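Local atomic coordinates of packaging enzyme P4 (Pseudomonas phage phi6, PDB entry 4BLO), a protein that hydrolyses nucleoside triphosphates as a RecA-like P-loop ATPase of six subunits and probably uses that energy to package viral RNA. Residues T34-Y44 / P66-T77; F244-I255 / V262-N270. One frame throughout, in Å; residues are numbered along the deposited sequence.

Contact 1. Residues T34-Y44 / P66-T77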
loop_
_atom_site.group_PDB
_atom_site.type_symbol
_atom_site.label_atom_id
_atom_site.label_comp_id
_atom_site.label_asym_id
_atom_site.label_seq_id
_atom_site.Cartn_x
_atom_site.Cartn_y
_atom_site.Cartn_z
ATOM N N THR L 34 13.789 20.104 -3.298
ATOM C CA THR L 34 15.049 20.279 -2.571
ATOM C C THR L 34 16.024 21.057 -3.438
ATOM O O THR L 34 16.327 20.638 -4.558
ATOM C CB THR L 34 15.661 18.929 -2.102
ATOM O OG1 THR L 34 14.629 18.072 -1.612
ATOM C CG2 THR L 34 16.696 19.119 -1.015
ATOM N N ALA L 35 16.541 22.170 -2.892
ATOM C CA ALA L 35 17.500 23.044 -3.557
ATOM C C ALA L 35 18.855 22.362 -3.752
ATOM O O ALA L 35 19.271 21.557 -2.912
ATOM C CB ALA L 35 17.671 24.319 -2.747
ATOM N N ILE L 36 19.536 22.698 -4.857
ATOM C CA ILE L 36 20.866 22.195 -5.185
ATOM C C ILE L 36 21.878 23.286 -4.831
ATOM O O ILE L 36 21.781 24.401 -5.349
ATOM C CB ILE L 36 20.968 21.736 -6.679
ATOM C CG1 ILE L 36 20.210 20.410 -6.894
ATOM C CG2 ILE L 36 22.437 21.588 -7.121
ATOM C CD1 ILE L 36 19.885 20.066 -8.318
ATOM N N ASN L 37 22.853 22.957 -3.951
ATOM C CA ASN L 37 23.901 23.896 -3.562
ATOM C C ASN L 37 24.960 23.928 -4.652
ATOM O O ASN L 37 25.790 23.023 -4.778
ATOM C CB ASN L 37 24.500 23.594 -2.182
ATOM C CG ASN L 37 25.369 24.709 -1.624
ATOM O OD1 ASN L 37 26.209 24.478 -0.752
ATOM N ND2 ASN L 37 25.178 25.955 -2.084
ATOM N N THR L 38 24.869 24.976 -5.470
ATOM C CA THR L 38 25.703 25.297 -6.617
ATOM C C THR L 38 27.181 25.436 -6.192
ATOM O O THR L 38 28.058 24.970 -6.923
ATOM C CB THR L 38 25.096 26.564 -7.262
ATOM O OG1 THR L 38 24.316 26.169 -8.383
ATOM C CG2 THR L 38 26.115 27.635 -7.655
ATOM N N VAL L 39 27.436 26.052 -5.010
ATOM C CA VAL L 39 28.759 26.342 -4.429
ATOM C C VAL L 39 29.648 25.089 -4.430
ATOM O O VAL L 39 30.804 25.162 -4.844
ATOM C CB VAL L 39 28.629 26.939 -3.001
ATOM C CG1 VAL L 39 29.990 27.257 -2.392
ATOM C CG2 VAL L 39 27.745 28.180 -3.006
ATOM N N VAL L 40 29.087 23.946 -4.003
ATOM C CA VAL L 40 29.762 22.645 -3.919
ATOM C C VAL L 40 30.338 22.255 -5.303
ATOM O O VAL L 40 31.500 21.843 -5.366
ATOM C CB VAL L 40 28.798 21.559 -3.344
ATOM C CG1 VAL L 40 29.488 20.209 -3.190
ATOM C CG2 VAL L 40 28.213 22.001 -2.007
ATOM N N ILE L 41 29.545 22.433 -6.398
ATOM C CA ILE L 41 29.950 22.111 -7.780
ATOM C C ILE L 41 31.130 23.015 -8.177
ATOM O O ILE L 41 32.124 22.515 -8.722
ATOM C CB ILE L 41 28.766 22.194 -8.791
ATOM C CG1 ILE L 41 27.575 21.305 -8.345
ATOM C CG2 ILE L 41 29.215 21.799 -10.193
ATOM C CD1 ILE L 41 26.236 21.862 -8.656
ATOM N N LYS L 42 31.036 24.329 -7.856
ATOM C CA LYS L 42 32.100 25.308 -8.129
ATOM C C LYS L 42 33.398 24.910 -7.409
ATOM O O LYS L 42 34.466 24.905 -8.022
ATOM C CB LYS L 42 31.679 26.728 -7.708
ATOM C CG LYS L 42 30.549 27.347 -8.528
ATOM C CD LYS L 42 30.448 28.869 -8.348
ATOM C CE LYS L 42 29.925 29.297 -6.992
ATOM N NZ LYS L 42 29.846 30.775 -6.881
ATOM N N THR L 43 33.277 24.533 -6.119
ATOM C CA THR L 43 34.376 24.100 -5.254
ATOM C C THR L 43 35.050 22.858 -5.849
ATOM O O THR L 43 36.281 22.771 -5.842
ATOM C CB THR L 43 33.863 23.854 -3.822
ATOM O OG1 THR L 43 33.057 24.965 -3.409
ATOM C CG2 THR L 43 34.998 23.653 -2.825
ATOM N N TYR L 44 34.239 21.921 -6.390
ATOM C CA TYR L 44 34.723 20.699 -7.037
ATOM C C TYR L 44 35.542 21.054 -8.281
ATOM O O TYR L 44 36.646 20.539 -8.418
ATOM C CB TYR L 44 33.556 19.765 -7.396
ATOM C CG TYR L 44 33.974 18.502 -8.121
ATOM C CD1 TYR L 44 34.554 17.438 -7.433
ATOM C CD2 TYR L 44 33.735 18.346 -9.484
ATOM C CE1 TYR L 44 34.941 16.273 -8.096
ATOM C CE2 TYR L 44 34.110 17.179 -10.158
ATOM C CZ TYR L 44 34.716 16.146 -9.459
ATOM O OH TYR L 44 35.082 14.989 -10.113
ATOM N N PRO L 66 34.692 12.933 -5.717
ATOM C CA PRO L 66 34.357 14.034 -4.787
ATOM C C PRO L 66 34.681 13.771 -3.322
ATOM O O PRO L 66 35.055 14.712 -2.624
ATOM C CB PRO L 66 32.848 14.203 -4.965
ATOM C CG PRO L 66 32.557 13.642 -6.292
ATOM C CD PRO L 66 33.502 12.505 -6.479
ATOM N N SER L 67 34.553 12.496 -2.863
ATOM C CA SER L 67 34.829 12.073 -1.478
ATOM C C SER L 67 36.287 12.359 -1.057
ATOM O O SER L 67 36.553 12.558 0.128
ATOM C CB SER L 67 34.522 10.588 -1.305
ATOM O OG SER L 67 35.312 9.783 -2.160
ATOM N N VAL L 68 37.206 12.406 -2.041
ATOM C CA VAL L 68 38.631 12.649 -1.862
ATOM C C VAL L 68 38.932 14.164 -1.945
ATOM O O VAL L 68 39.720 14.670 -1.132
ATOM C CB VAL L 68 39.427 11.806 -2.907
ATOM C CG1 VAL L 68 40.736 12.463 -3.331
ATOM C CG2 VAL L 68 39.671 10.392 -2.392
ATOM N N LEU L 69 38.297 14.877 -2.911
ATOM C CA LEU L 69 38.542 16.305 -3.162
ATOM C C LEU L 69 37.767 17.253 -2.236
ATOM O O LEU L 69 38.294 18.320 -1.915
ATOM C CB LEU L 69 38.239 16.677 -4.623
ATOM C CG LEU L 69 39.055 15.971 -5.717
ATOM C CD1 LEU L 69 38.560 16.354 -7.066
ATOM C CD2 LEU L 69 40.540 16.301 -5.634
ATOM N N LEU L 70 36.532 16.894 -1.822
ATOM C CA LEU L 70 35.693 17.762 -0.974
ATOM C C LEU L 70 35.521 17.206 0.440
ATOM O O LEU L 70 35.413 15.986 0.595
ATOM C CB LEU L 70 34.307 17.966 -1.616
ATOM C CG LEU L 70 34.271 18.383 -3.090
ATOM C CD1 LEU L 70 32.994 17.910 -3.750
ATOM C CD2 LEU L 70 34.455 19.886 -3.255
ATOM N N LYS L 71 35.470 18.094 1.466
ATOM C CA LYS L 71 35.276 17.679 2.868
ATOM C C LYS L 71 33.852 17.133 3.077
ATOM O O LYS L 71 33.667 16.155 3.810
ATOM C CB LYS L 71 35.585 18.817 3.851
ATOM C CG LYS L 71 37.047 18.824 4.305
ATOM C CD LYS L 71 37.194 19.307 5.747
ATOM C CE LYS L 71 38.624 19.259 6.236
ATOM N NZ LYS L 71 38.753 19.731 7.643
ATOM N N ASP L 72 32.868 17.745 2.391
ATOM C CA ASP L 72 31.475 17.309 2.371
ATOM C C ASP L 72 30.970 17.259 0.920
ATOM O O ASP L 72 31.152 18.208 0.153
ATOM C CB ASP L 72 30.580 18.185 3.263
ATOM C CG ASP L 72 29.136 17.703 3.373
ATOM O OD1 ASP L 72 28.932 16.491 3.572
ATOM O OD2 ASP L 72 28.211 18.553 3.295
ATOM N N THR L 73 30.355 16.124 0.564
ATOM C CA THR L 73 29.839 15.777 -0.760
ATOM C C THR L 73 28.326 16.111 -0.952
ATOM O O THR L 73 27.774 15.807 -2.003
ATOM C CB THR L 73 30.081 14.265 -1.004
ATOM O OG1 THR L 73 29.544 13.527 0.096
ATOM C CG2 THR L 73 31.560 13.908 -1.173
ATOM N N ALA L 74 27.679 16.755 0.034
ATOM C CA ALA L 74 26.253 17.101 -0.039
ATOM C C ALA L 74 25.964 18.205 -1.070
ATOM O O ALA L 74 26.668 19.209 -1.095
ATOM C CB ALA L 74 25.753 17.520 1.330
ATOM N N ILE L 75 24.956 17.987 -1.946
ATOM C CA ILE L 75 24.518 18.938 -2.971
ATOM C C ILE L 75 23.106 19.440 -2.600
ATOM O O ILE L 75 22.764 20.589 -2.881
ATOM C CB ILE L 75 24.590 18.309 -4.407
ATOM C CG1 ILE L 75 25.096 19.313 -5.457
ATOM C CG2 ILE L 75 23.287 17.607 -4.856
ATOM C CD1 ILE L 75 25.226 18.746 -6.908
ATOM N N PHE L 76 22.297 18.578 -1.955
ATOM C CA PHE L 76 20.930 18.900 -1.561
ATOM C C PHE L 76 20.912 19.495 -0.155
ATOM O O PHE L 76 21.511 18.932 0.766
ATOM C CB PHE L 76 20.032 17.661 -1.662
ATOM C CG PHE L 76 19.873 17.121 -3.062
ATOM C CD1 PHE L 76 19.224 17.862 -4.046
ATOM C CD2 PHE L 76 20.339 15.857 -3.391
ATOM C CE1 PHE L 76 19.077 17.356 -5.339
ATOM C CE2 PHE L 76 20.199 15.349 -4.685
ATOM C CZ PHE L 76 19.566 16.098 -5.649
ATOM N N THR L 77 20.255 20.666 -0.014
ATOM C CA THR L 77 20.165 21.414 1.244
ATOM C C THR L 77 18.703 21.588 1.654
ATOM O O THR L 77 17.895 22.079 0.870
ATOM C CB THR L 77 20.889 22.774 1.122
ATOM O OG1 THR L 77 20.362 23.488 0.001
ATOM C CG2 THR L 77 22.401 22.623 0.992
#

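Contact 2. Residues F244-I255 / V262-N270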
loop_
_atom_site.group_PDB
_atom_site.type_symbol
_atom_site.label_atom_id
_atom_site.label_comp_id
_atom_site.label_asym_id
_atom_site.label_seq_id
_atom_site.Cartn_x
_atom_site.Cartn_y
_atom_site.Cartn_z
ATOM N N PHE L 244 10.815 2.486 -23.518
ATOM C CA PHE L 244 11.775 3.227 -24.328
ATOM C C PHE L 244 11.082 4.420 -25.013
ATOM O O PHE L 244 11.580 5.552 -24.914
ATOM C CB PHE L 244 12.480 2.306 -25.351
ATOM C CG PHE L 244 13.537 3.025 -26.148
ATOM C CD1 PHE L 244 14.780 3.305 -25.592
ATOM C CD2 PHE L 244 13.281 3.454 -27.443
ATOM C CE1 PHE L 244 15.752 3.989 -26.322
ATOM C CE2 PHE L 244 14.254 4.132 -28.175
ATOM C CZ PHE L 244 15.479 4.410 -27.609
ATOM N N GLY L 245 9.931 4.157 -25.638
ATOM C CA GLY L 245 9.124 5.171 -26.313
ATOM C C GLY L 245 8.799 6.332 -25.399
ATOM O O GLY L 245 8.803 7.498 -25.818
ATOM N N GLN L 246 8.601 6.005 -24.125
ATOM C CA GLN L 246 8.287 6.967 -23.095
ATOM C C GLN L 246 9.533 7.740 -22.685
ATOM O O GLN L 246 9.438 8.932 -22.428
ATOM C CB GLN L 246 7.655 6.264 -21.887
ATOM C CG GLN L 246 6.313 5.546 -22.165
ATOM C CD GLN L 246 5.184 6.433 -22.630
ATOM O OE1 GLN L 246 5.016 7.545 -22.135
ATOM N NE2 GLN L 246 4.384 5.955 -23.575
ATOM N N VAL L 247 10.702 7.071 -22.633
ATOM C CA VAL L 247 11.990 7.667 -22.248
ATOM C C VAL L 247 12.457 8.623 -23.352
ATOM O O VAL L 247 12.996 9.699 -23.055
ATOM C CB VAL L 247 13.050 6.586 -21.903
ATOM C CG1 VAL L 247 14.447 7.192 -21.805
ATOM C CG2 VAL L 247 12.693 5.864 -20.598
ATOM N N MET L 248 12.206 8.257 -24.616
ATOM C CA MET L 248 12.537 9.086 -25.776
ATOM C C MET L 248 11.906 10.490 -25.656
ATOM O O MET L 248 12.534 11.475 -26.028
ATOM C CB MET L 248 12.020 8.390 -27.032
ATOM C CG MET L 248 13.064 7.704 -27.867
ATOM S SD MET L 248 12.101 6.762 -29.074
ATOM C CE MET L 248 13.238 6.632 -30.417
ATOM N N ALA L 249 10.676 10.570 -25.117
ATOM C CA ALA L 249 9.892 11.794 -24.895
ATOM C C ALA L 249 10.352 12.567 -23.632
ATOM O O ALA L 249 9.859 13.670 -23.376
ATOM C CB ALA L 249 8.418 11.434 -24.774
ATOM N N SER L 250 11.306 11.990 -22.864
ATOM C CA SER L 250 11.819 12.552 -21.620
ATOM C C SER L 250 13.325 12.887 -21.655
ATOM O O SER L 250 13.831 13.442 -20.675
ATOM C CB SER L 250 11.546 11.577 -20.477
ATOM O OG SER L 250 10.161 11.294 -20.372
ATOM N N THR L 251 14.050 12.562 -22.751
ATOM C CA THR L 251 15.485 12.859 -22.833
ATOM C C THR L 251 15.866 13.494 -24.192
ATOM O O THR L 251 15.125 13.344 -25.170
ATOM C CB THR L 251 16.332 11.582 -22.594
ATOM O OG1 THR L 251 16.147 10.668 -23.682
ATOM C CG2 THR L 251 16.082 10.921 -21.224
ATOM N N VAL L 252 17.039 14.180 -24.240
ATOM C CA VAL L 252 17.648 14.831 -25.409
ATOM C C VAL L 252 18.239 13.735 -26.357
ATOM O O VAL L 252 18.386 13.947 -27.577
ATOM C CB VAL L 252 18.723 15.859 -24.907
ATOM C CG1 VAL L 252 19.713 16.263 -25.995
ATOM C CG2 VAL L 252 18.055 17.097 -24.306
ATOM N N GLY L 253 18.566 12.587 -25.755
ATOM C CA GLY L 253 19.131 11.418 -26.413
ATOM C C GLY L 253 18.676 10.112 -25.787
ATOM O O GLY L 253 18.500 10.003 -24.565
ATOM N N ALA L 254 18.454 9.109 -26.629
ATOM C CA ALA L 254 18.052 7.791 -26.164
ATOM C C ALA L 254 18.593 6.741 -27.110
ATOM O O ALA L 254 18.533 6.910 -28.330
ATOM C CB ALA L 254 16.533 7.698 -26.049
ATOM N N ILE L 255 19.156 5.674 -26.524
ATOM C CA ILE L 255 19.735 4.514 -27.201
ATOM C C ILE L 255 19.165 3.242 -26.600
ATOM O O ILE L 255 19.223 3.073 -25.379
ATOM C CB ILE L 255 21.290 4.480 -27.116
ATOM C CG1 ILE L 255 21.952 5.816 -27.514
ATOM C CG2 ILE L 255 21.855 3.309 -27.921
ATOM C CD1 ILE L 255 23.287 6.082 -26.813
ATOM N N VAL L 262 22.972 -1.946 -30.918
ATOM C CA VAL L 262 22.042 -0.830 -30.772
ATOM C C VAL L 262 20.826 -1.101 -31.657
ATOM O O VAL L 262 20.924 -1.153 -32.875
ATOM C CB VAL L 262 22.693 0.534 -31.066
ATOM C CG1 VAL L 262 21.648 1.633 -31.029
ATOM C CG2 VAL L 262 23.811 0.828 -30.070
ATOM N N SER L 263 19.698 -1.309 -31.013
ATOM C CA SER L 263 18.412 -1.627 -31.600
ATOM C C SER L 263 17.685 -0.358 -32.089
ATOM O O SER L 263 17.104 -0.374 -33.182
ATOM C CB SER L 263 17.566 -2.363 -30.561
ATOM O OG SER L 263 16.340 -2.855 -31.069
ATOM N N ARG L 264 17.703 0.731 -31.277
ATOM C CA ARG L 264 17.046 2.011 -31.580
ATOM C C ARG L 264 17.784 3.228 -30.992
ATOM O O ARG L 264 18.378 3.130 -29.916
ATOM C CB ARG L 264 15.603 2.018 -31.060
ATOM C CG ARG L 264 14.614 1.353 -32.005
ATOM C CD ARG L 264 13.262 1.146 -31.359
ATOM N NE ARG L 264 12.406 2.318 -31.533
ATOM C CZ ARG L 264 11.146 2.394 -31.122
ATOM N NH1 ARG L 264 10.580 1.367 -30.501
ATOM N NH2 ARG L 264 10.441 3.500 -31.327
ATOM N N THR L 265 17.733 4.384 -31.706
ATOM C CA THR L 265 18.298 5.654 -31.241
ATOM C C THR L 265 17.392 6.837 -31.536
ATOM O O THR L 265 16.567 6.803 -32.448
ATOM C CB THR L 265 19.689 5.955 -31.781
ATOM O OG1 THR L 265 19.699 6.009 -33.212
ATOM C CG2 THR L 265 20.765 5.074 -31.181
ATOM N N MET L 266 17.576 7.888 -30.750
ATOM C CA MET L 266 16.890 9.163 -30.857
ATOM C C MET L 266 17.827 10.224 -30.333
ATOM O O MET L 266 18.317 10.102 -29.202
ATOM C CB MET L 266 15.575 9.134 -30.057
ATOM C CG MET L 266 14.707 10.363 -30.197
ATOM S SD MET L 266 15.335 11.870 -29.438
ATOM C CE MET L 266 15.470 11.368 -27.731
ATOM N N PHE L 267 18.050 11.275 -31.135
ATOM C CA PHE L 267 18.898 12.404 -30.765
ATOM C C PHE L 267 18.305 13.691 -31.295
ATOM O O PHE L 267 17.947 13.786 -32.476
ATOM C CB PHE L 267 20.354 12.223 -31.253
ATOM C CG PHE L 267 21.041 10.970 -30.752
ATOM C CD1 PHE L 267 21.418 10.847 -29.414
ATOM C CD2 PHE L 267 21.323 9.914 -31.617
ATOM C CE1 PHE L 267 22.064 9.689 -28.952
ATOM C CE2 PHE L 267 21.975 8.758 -31.151
ATOM C CZ PHE L 267 22.340 8.656 -29.825
ATOM N N ARG L 268 18.182 14.672 -30.391
ATOM C CA ARG L 268 17.685 16.026 -30.655
ATOM C C ARG L 268 18.890 16.884 -30.994
ATOM O O ARG L 268 19.597 17.343 -30.093
ATOM C CB ARG L 268 16.920 16.579 -29.440
ATOM C CG ARG L 268 15.712 15.745 -29.046
ATOM C CD ARG L 268 15.024 16.266 -27.811
ATOM N NE ARG L 268 14.179 15.226 -27.222
ATOM C CZ ARG L 268 12.880 15.065 -27.461
ATOM N NH1 ARG L 268 12.232 15.911 -28.253
ATOM N NH2 ARG L 268 12.213 14.078 -26.883
ATOM N N THR L 269 19.172 17.026 -32.304
ATOM C CA THR L 269 20.335 17.743 -32.821
ATOM C C THR L 269 19.996 19.138 -33.325
ATOM O O THR L 269 18.829 19.523 -33.334
ATOM C CB THR L 269 20.976 16.941 -33.977
ATOM O OG1 THR L 269 20.107 16.956 -35.117
ATOM C CG2 THR L 269 21.346 15.516 -33.583
ATOM N N ASN L 270 21.025 19.866 -33.805
ATOM C CA ASN L 270 20.869 21.180 -34.427
ATOM C C ASN L 270 20.265 21.011 -35.846
ATOM O O ASN L 270 19.699 21.965 -36.389
ATOM C CB ASN L 270 22.198 21.983 -34.452
ATOM C CG ASN L 270 23.448 21.268 -34.946
ATOM O OD1 ASN L 270 23.417 20.370 -35.797
ATOM N ND2 ASN L 270 24.601 21.709 -34.460
#

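Contact 1. Residues T34-Y44 / P66-T77
Ile75 and Ile36 run side by side in the same direction, and from this pair the apolar centre spreads along helix 38-54. The CD1 methyl of Ile75 reaches CD1 of Ile41 at 3.7 Å, while Ile36 turns its CG1 to CE1 of Phe76 (3.6 Å). The Phe76 ring carries CG2 of its own neighbour Ile75 over the centre of one face. Thr34 CG2 touches Phe76 CB, and Leu93 of a neighbouring subunit packs on both residues. At the other end, Tyr44 has CG anti to its backbone N (chi1 178°), which sends the ring across Leu70 at about a right angle. Its CE1 then meets CD1 of Leu69 at 3.8 Å and CG of Pro66, and its OH bonds to the carbonyl of Ile64. Between these clusters CG2 of Val40 packs on Ala74 O. Around the single Ile36-Phe76 bridge the contact turns polar, one backbone bond on either side: Asn37 N to Ile75 O (2.6 Å), nearly straight and within the carbonyl plane, and Thr77 N to Ala35 O (3.2 Å). These directional bonds fix the register at one end, whereas the helix is held by shape, through mostly hydrocarbon van der Waals packing.

Contact 2. Residues F244-I255 / V262-N270
Strand 253-258 pairs in parallel with strand 120-126 of the P-loop core, and strand 261-269 folds back on it as the antiparallel arm of a beta hairpin; helix 240-248 packs over the pair. Ala254 and Met266 form a hydrogen-bonded pair, Ala254 N to Met266 O and Met266 N to Ala254 O both at 2.8 Å. On their face, Met248 and Met266 run antiparallel alongside each other, CE of Met248 against CB of Met266. Ile255 and Phe267 take the other face, CG1 to CZ at 3.7 Å. Past the helix, Arg268 satisfies two buried carbonyls: NE donates to Thr251 O (2.9 Å, 169° at the hydrogen), which lies in the guanidinium plane, and NH2 to a lone pair of Met248 O at 2.8 Å, a more bent bond whose acceptor is tilted from that plane. At the far end CE2 of Phe244 touches Arg264 CB (3.8 Å), and CD2 lies over one guanidinium face, offset toward its rim; with the planes 59° apart this is no parallel stack. Arg264 pairs with Glu241, and with Ser263 it faces Leu256 in a classic beta bulge, a common irregularity of antiparallel sheet pairing.

Contacts 1 and 2 lie on opposite sides of the chain's centre, about 30 Å apart between centres and about 15 Å at their nearest atoms, without touching. They follow one another along the chain and differ in their relation to nucleotide. Contact 2 supplies Arg264, whose side chain is about 3 Å from a bound ADP in a pocket shared with Arg273 and Phe275; its Phe244 lies near, without touching, the probable Walker A loop, whose Lys132 and Ser133 line the other ADP pocket. Contact 1 contributes no residue to either pocket. Both reach subunit boundaries: the Thr34 end of contact 1 meets a second subunit, while Ser250 in contact 2 bonds to Arg190 of a third.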